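Side-chain contacts in isoaspartyl dipeptidase (PDB 7CDH), which probably hydrolyses beta-aspartyl (isoaspartyl) dipeptides as a zinc-dependent M38 metallopeptidase of the amidohydrolase family, with a proposed role in protein repair: residues V10-P13 with E14-K18; S165-L169 with E170-R174. All blocks are in the same frame, centred on the assembly; numbering follows the deposited sequence.

Contact 1: residues V10-P13 with E14-K18; sequences VFSP and EYIGK
S12 and E14 meet across a tight beta-hairpin turn, where a single carbonyl oxygen gathers both donors of a serine. E14 O accepts from S12 OG at 2.8 Å, in the carbonyl plane and on a lone pair, while S12 N reaches the same oxygen at 3.0 Å from above that plane. The hydroxyl is brought there by a chi1 of 67°, with OG lying between the backbone N and the carbonyl carbon. P13, preceded by a cis peptide bond, carries the chain round between them.

Beyond the turn, F11 and Y15 form the antiparallel non-hydrogen-bonded pair, and their rings lie on the same face of the hairpin. Y15 CD1 sits over one face of the F11 ring, displaced toward its rim, 3.4 Å from F11 CZ. With planes at 54° the rings are oblique. Chi1 of Y15, 179°, turns CG opposite the backbone N and so brings CD1 to F11, and G17 N lies over the centre of one face of the Y15 ring.

V10 faces two residues at once, as at a beta bulge: its O accepts from I16 N (3.1 Å, almost straight), and its N donates to G17 O (3.0 Å). The positive phi of G17 suits glycine. Beside these bonds I16 CG1 comes within 3.9 Å of V10 CB.

The hairpin joins strands 8-11 and 15-17. Strand 8-11 runs parallel to strand 51-59: F11 bonds through its backbone to L53, V10 packs on L53, and F11 touches L52 and L54, while L328 touches both F11 and P13.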
ATOM      1  N   VAL A  10      48.597 -10.805  31.706  1.00 46.93           N
ATOM      2  CA  VAL A  10      47.651 -10.296  30.685  1.00 40.99           C
ATOM      3  C   VAL A  10      47.730 -11.161  29.426  1.00 46.53           C
ATOM      4  O   VAL A  10      48.855 -11.364  28.904  1.00 46.09           O
ATOM      5  CB  VAL A  10      47.976  -8.837  30.405  1.00 40.79           C
ATOM      6  CG1 VAL A  10      47.132  -8.286  29.268  1.00 48.46           C
ATOM      7  CG2 VAL A  10      47.822  -8.033  31.681  1.00 40.73           C
ATOM      8  N   PHE A  11      46.578 -11.650  28.951  1.00 44.55           N
ATOM      9  CA  PHE A  11      46.434 -12.232  27.594  1.00 42.21           C
ATOM     10  C   PHE A  11      45.635 -11.251  26.749  1.00 42.68           C
ATOM     11  O   PHE A  11      44.505 -10.938  27.085  1.00 50.64           O
ATOM     12  CB  PHE A  11      45.753 -13.588  27.638  1.00 40.53           C
ATOM     13  CG  PHE A  11      46.477 -14.647  28.415  1.00 39.65           C
ATOM     14  CD1 PHE A  11      46.471 -14.652  29.797  1.00 44.70           C
ATOM     15  CD2 PHE A  11      47.128 -15.675  27.758  1.00 46.59           C
ATOM     16  CE1 PHE A  11      47.109 -15.659  30.510  1.00 43.95           C
ATOM     17  CE2 PHE A  11      47.758 -16.682  28.469  1.00 43.34           C
ATOM     18  CZ  PHE A  11      47.752 -16.669  29.843  1.00 42.15           C
ATOM     19  N   SER A  12      46.235 -10.775  25.673  1.00 41.78           N
ATOM     20  CA  SER A  12      45.840  -9.534  24.987  1.00 43.61           C
ATOM     21  C   SER A  12      44.986  -9.780  23.732  1.00 43.02           C
ATOM     22  O   SER A  12      44.473  -8.807  23.172  1.00 38.69           O
ATOM     23  CB  SER A  12      47.101  -8.751  24.670  1.00 47.12           C
ATOM     24  OG  SER A  12      47.884  -9.442  23.689  1.00 50.47           O
ATOM     25  N   PRO A  13      44.753 -11.001  23.179  1.00 36.52           N
ATOM     26  CA  PRO A  13      45.007 -12.310  23.785  1.00 38.72           C
ATOM     27  C   PRO A  13      46.407 -12.975  23.715  1.00 43.80           C
ATOM     28  O   PRO A  13      46.612 -13.953  24.449  1.00 45.17           O
ATOM     29  CB  PRO A  13      44.024 -13.193  22.986  1.00 32.72           C
ATOM     30  CG  PRO A  13      44.014 -12.608  21.611  1.00 29.20           C
ATOM     31  CD  PRO A  13      44.115 -11.130  21.861  1.00 32.75           C
ATOM     32  N   GLU A  14      47.341 -12.479  22.899  1.00 45.16           N
ATOM     33  CA  GLU A  14      48.776 -12.899  22.967  1.00 49.83           C
ATOM     34  C   GLU A  14      49.285 -12.701  24.399  1.00 44.24           C
ATOM     35  O   GLU A  14      49.043 -11.624  24.981  1.00 39.96           O
ATOM     36  CB  GLU A  14      49.676 -12.096  22.027  1.00 56.48           C
ATOM     37  CG  GLU A  14      49.607 -12.545  20.583  1.00 78.06           C
ATOM     38  CD  GLU A  14      50.080 -11.506  19.574  1.00 97.96           C
ATOM     39  OE1 GLU A  14      51.173 -11.699  18.984  1.00102.66           O
ATOM     40  OE2 GLU A  14      49.349 -10.507  19.370  1.00106.06           O
ATOM     41  N   TYR A  15      49.964 -13.704  24.954  1.00 43.48           N
ATOM     42  CA  TYR A  15      50.469 -13.668  26.349  1.00 47.74           C
ATOM     43  C   TYR A  15      51.610 -12.645  26.428  1.00 44.12           C
ATOM     44  O   TYR A  15      52.593 -12.781  25.693  1.00 41.19           O
ATOM     45  CB  TYR A  15      50.924 -15.053  26.806  1.00 48.85           C
ATOM     46  CG  TYR A  15      51.460 -15.044  28.209  1.00 56.12           C
ATOM     47  CD1 TYR A  15      50.600 -14.925  29.280  1.00 60.73           C
ATOM     48  CD2 TYR A  15      52.817 -15.099  28.467  1.00 61.10           C
ATOM     49  CE1 TYR A  15      51.068 -14.883  30.579  1.00 67.35           C
ATOM     50  CE2 TYR A  15      53.303 -15.067  29.764  1.00 59.14           C
ATOM     51  CZ  TYR A  15      52.424 -14.964  30.823  1.00 60.92           C
ATOM     52  OH  TYR A  15      52.856 -14.946  32.112  1.00 63.09           O
ATOM     53  N   ILE A  16      51.452 -11.614  27.250  1.00 42.14           N
ATOM     54  CA  ILE A  16      52.490 -10.556  27.437  1.00 40.62           C
ATOM     55  C   ILE A  16      52.908 -10.518  28.916  1.00 40.15           C
ATOM     56  O   ILE A  16      53.558  -9.535  29.309  1.00 40.44           O
ATOM     57  CB  ILE A  16      51.987  -9.196  26.921  1.00 38.97           C
ATOM     58  CG1 ILE A  16      50.802  -8.656  27.728  1.00 40.03           C
ATOM     59  CG2 ILE A  16      51.665  -9.283  25.446  1.00 37.04           C
ATOM     60  CD1 ILE A  16      50.415  -7.252  27.321  1.00 43.56           C
ATOM     61  N   GLY A  17      52.526 -11.545  29.688  1.00 40.01           N
ATOM     62  CA  GLY A  17      52.913 -11.738  31.098  1.00 45.02           C
ATOM     63  C   GLY A  17      52.476 -10.611  32.004  1.00 46.30           C
ATOM     64  O   GLY A  17      51.456  -9.997  31.707  1.00 53.67           O
ATOM     65  N   LYS A  18      53.185 -10.408  33.120  1.00 50.38           N
ATOM     66  CA  LYS A  18      52.766  -9.486  34.210  1.00 54.60           C
ATOM     67  C   LYS A  18      52.863  -8.042  33.705  1.00 56.09           C
ATOM     68  O   LYS A  18      53.985  -7.572  33.416  1.00 54.09           O
ATOM     69  CB  LYS A  18      53.528  -9.764  35.509  1.00 62.12           C
ATOM     70  CG  LYS A  18      52.778 -10.667  36.487  1.00 69.68           C
ATOM     71  CD  LYS A  18      53.320 -10.664  37.897  1.00 77.22           C
ATOM     72  CE  LYS A  18      54.647 -11.391  37.991  1.00 84.65           C
ATOM     73  NZ  LYS A  18      55.463 -10.911  39.131  1.00 87.22           N
TER

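Contact 2: residues S165-L169 with E170-R174; sequences SQPTL and EEILR
T168 and E171 form a capping box at the N terminus of helix 169-186, a worked case of side chain and backbone exchanging bonds where a helix begins. In one direction E171 N donates to T168 OG1 (3.1 Å); in the other T168 N donates to E171 OE1 (2.9 Å), which receives it on the lone pair pointing away from the other carboxylate oxygen. The glutamate is extended beyond CG (chi2 179°), which carries OE1 back past T168 OG1 to the amide of the N-cap residue. The same OE1 pairs with R174 of the second subunit, so the cap also belongs to a subunit interface, and that positive charge probably favours the ionised carboxylate.

The close-packed side is apolar. P167 CB lies 3.8 Å from I172 CD1, the two side chains crossing obliquely, and I172 continues onto I209 of helix 204-212. L169 also leans on that helix, at D208 and K212, but meets L173 more loosely, with L169 CD1 4.2 Å from L173 CG.

In contrast to this packing, E170 is exposed and poorly ordered; its backbone N bonds a glycerol, and its side chain packs on T168 of the third subunit.

Helical bonding starts at once beneath the cap: L173 N reaches L169 O, and I172 N points almost straight at T168 O, 3.1 Å away, with an N-H...O angle of 178°.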
ATOM      1  N   SER A 165      12.549 -21.338   4.599  1.00 26.83           N
ATOM      2  CA  SER A 165      11.432 -20.996   3.700  1.00 26.77           C
ATOM      3  C   SER A 165      11.794 -21.473   2.300  1.00 28.75           C
ATOM      4  O   SER A 165      11.205 -20.999   1.354  1.00 29.28           O
ATOM      5  CB  SER A 165      11.159 -19.554   3.756  1.00 28.17           C
ATOM      6  OG  SER A 165      12.216 -18.810   3.179  1.00 27.89           O
ATOM      7  N   GLN A 166      12.745 -22.397   2.202  1.00 31.93           N
ATOM      8  CA  GLN A 166      13.229 -22.993   0.930  1.00 31.76           C
ATOM      9  C   GLN A 166      13.635 -21.865  -0.020  1.00 31.84           C
ATOM     10  O   GLN A 166      13.152 -21.763  -1.135  1.00 30.50           O
ATOM     11  CB  GLN A 166      12.180 -23.948   0.358  1.00 31.98           C
ATOM     12  CG  GLN A 166      11.817 -25.124   1.265  1.00 35.02           C
ATOM     13  CD  GLN A 166      12.985 -26.051   1.565  1.00 37.14           C
ATOM     14  OE1 GLN A 166      13.871 -26.258   0.734  1.00 34.12           O
ATOM     15  NE2 GLN A 166      13.008 -26.598   2.783  1.00 32.30           N
ATOM     16  N   PRO A 167      14.590 -21.003   0.368  1.00 31.86           N
ATOM     17  CA  PRO A 167      14.996 -19.890  -0.485  1.00 32.51           C
ATOM     18  C   PRO A 167      15.809 -20.355  -1.690  1.00 31.58           C
ATOM     19  O   PRO A 167      16.588 -21.290  -1.564  1.00 32.55           O
ATOM     20  CB  PRO A 167      15.925 -19.073   0.421  1.00 33.82           C
ATOM     21  CG  PRO A 167      16.522 -20.124   1.350  1.00 32.93           C
ATOM     22  CD  PRO A 167      15.360 -21.064   1.617  1.00 32.96           C
ATOM     23  N   THR A 168      15.638 -19.676  -2.817  1.00 31.98           N
ATOM     24  CA  THR A 168      16.423 -19.909  -4.061  1.00 30.96           C
ATOM     25  C   THR A 168      17.773 -19.200  -3.963  1.00 30.29           C
ATOM     26  O   THR A 168      17.902 -18.269  -3.159  1.00 31.05           O
ATOM     27  CB  THR A 168      15.677 -19.391  -5.289  1.00 29.72           C
ATOM     28  OG1 THR A 168      15.560 -17.963  -5.216  1.00 29.66           O
ATOM     29  CG2 THR A 168      14.320 -20.045  -5.419  1.00 28.77           C
ATOM     30  N   LEU A 169      18.693 -19.543  -4.846  1.00 32.24           N
ATOM     31  CA  LEU A 169      20.025 -18.901  -4.930  1.00 32.78           C
ATOM     32  C   LEU A 169      19.861 -17.421  -5.289  1.00 32.30           C
ATOM     33  O   LEU A 169      20.560 -16.581  -4.700  1.00 34.29           O
ATOM     34  CB  LEU A 169      20.874 -19.640  -5.968  1.00 35.02           C
ATOM     35  CG  LEU A 169      22.250 -19.017  -6.222  1.00 37.33           C
ATOM     36  CD1 LEU A 169      23.028 -18.886  -4.922  1.00 34.74           C
ATOM     37  CD2 LEU A 169      23.025 -19.828  -7.252  1.00 36.49           C
ATOM     38  N   GLU A 170      18.986 -17.117  -6.240  1.00 36.55           N
ATOM     39  CA  GLU A 170      18.683 -15.733  -6.674  1.00 39.73           C
ATOM     40  C   GLU A 170      18.209 -14.908  -5.473  1.00 36.81           C
ATOM     41  O   GLU A 170      18.725 -13.778  -5.312  1.00 31.77           O
ATOM     42  CB  GLU A 170      17.687 -15.750  -7.834  1.00 49.81           C
ATOM     43  CG  GLU A 170      18.338 -16.192  -9.149  1.00 66.66           C
ATOM     44  CD  GLU A 170      17.399 -16.370 -10.345  1.00 89.32           C
ATOM     45  OE1 GLU A 170      16.149 -16.343 -10.145  1.00 97.11           O
ATOM     46  OE2 GLU A 170      17.914 -16.546 -11.487  1.00 94.83           O
ATOM     47  N   GLU A 171      17.287 -15.433  -4.655  1.00 34.24           N
ATOM     48  CA  GLU A 171      16.766 -14.692  -3.478  1.00 33.98           C
ATOM     49  C   GLU A 171      17.935 -14.420  -2.524  1.00 31.26           C
ATOM     50  O   GLU A 171      18.090 -13.248  -2.105  1.00 29.41           O
ATOM     51  CB  GLU A 171      15.666 -15.468  -2.763  1.00 39.55           C
ATOM     52  CG  GLU A 171      14.373 -15.614  -3.536  1.00 40.71           C
ATOM     53  CD  GLU A 171      13.313 -16.421  -2.783  1.00 44.17           C
ATOM     54  OE1 GLU A 171      13.607 -17.575  -2.417  1.00 38.19           O
ATOM     55  OE2 GLU A 171      12.196 -15.872  -2.531  1.00 44.89           O
ATOM     56  N   ILE A 172      18.732 -15.450  -2.201  1.00 29.40           N
ATOM     57  CA  ILE A 172      19.975 -15.300  -1.371  1.00 30.36           C
ATOM     58  C   ILE A 172      20.875 -14.194  -1.959  1.00 29.41           C
ATOM     59  O   ILE A 172      21.328 -13.352  -1.191  1.00 31.66           O
ATOM     60  CB  ILE A 172      20.773 -16.612  -1.236  1.00 31.41           C
ATOM     61  CG1 ILE A 172      19.974 -17.736  -0.573  1.00 33.60           C
ATOM     62  CG2 ILE A 172      22.057 -16.348  -0.469  1.00 34.97           C
ATOM     63  CD1 ILE A 172      19.235 -17.269   0.668  1.00 38.31           C
ATOM     64  N   LEU A 173      21.196 -14.230  -3.253  1.00 28.20           N
ATOM     65  CA  LEU A 173      22.166 -13.278  -3.861  1.00 30.28           C
ATOM     66  C   LEU A 173      21.667 -11.838  -3.670  1.00 30.46           C
ATOM     67  O   LEU A 173      22.514 -10.951  -3.342  1.00 27.78           O
ATOM     68  CB  LEU A 173      22.367 -13.569  -5.353  1.00 31.74           C
ATOM     69  CG  LEU A 173      23.306 -14.723  -5.690  1.00 35.63           C
ATOM     70  CD1 LEU A 173      23.295 -14.986  -7.188  1.00 36.01           C
ATOM     71  CD2 LEU A 173      24.717 -14.440  -5.194  1.00 36.43           C
ATOM     72  N   ARG A 174      20.366 -11.597  -3.886  1.00 26.48           N
ATOM     73  CA  ARG A 174      19.819 -10.247  -3.730  1.00 26.75           C
ATOM     74  C   ARG A 174      20.062  -9.786  -2.278  1.00 29.92           C
ATOM     75  O   ARG A 174      20.585  -8.656  -2.102  1.00 30.43           O
ATOM     76  CB  ARG A 174      18.352 -10.244  -4.135  1.00 27.13           C
ATOM     77  CG  ARG A 174      17.632  -8.917  -3.890  1.00 28.12           C
ATOM     78  CD  ARG A 174      18.160  -7.704  -4.632  1.00 30.37           C
ATOM     79  NE  ARG A 174      18.687  -8.041  -5.945  1.00 31.77           N
ATOM     80  CZ  ARG A 174      17.949  -8.368  -6.997  1.00 33.71           C
ATOM     81  NH1 ARG A 174      16.625  -8.391  -6.904  1.00 32.07           N
ATOM     82  NH2 ARG A 174      18.550  -8.672  -8.137  1.00 33.40           N
TER

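Both contacts are local, and they follow in series along the chain without nesting or crossing. From the N terminus, contact 1 comes first, turning strand 8-11 back into strand 15-17 and resting this hairpin against strand 51-59, which leads to the zinc ligands H61 and H63. Far downstream, after strand 151-159 with the zinc ligand E156, contact 2 turns the loop into helix 169-186 of the TIM-barrel-like amidohydrolase domain. The centres of contact 1 and contact 2 are about 44 Å apart, on opposite sides of the chain's centre. Contact 1 touches no other chain of the assembly, whereas contact 2 meets two other subunits.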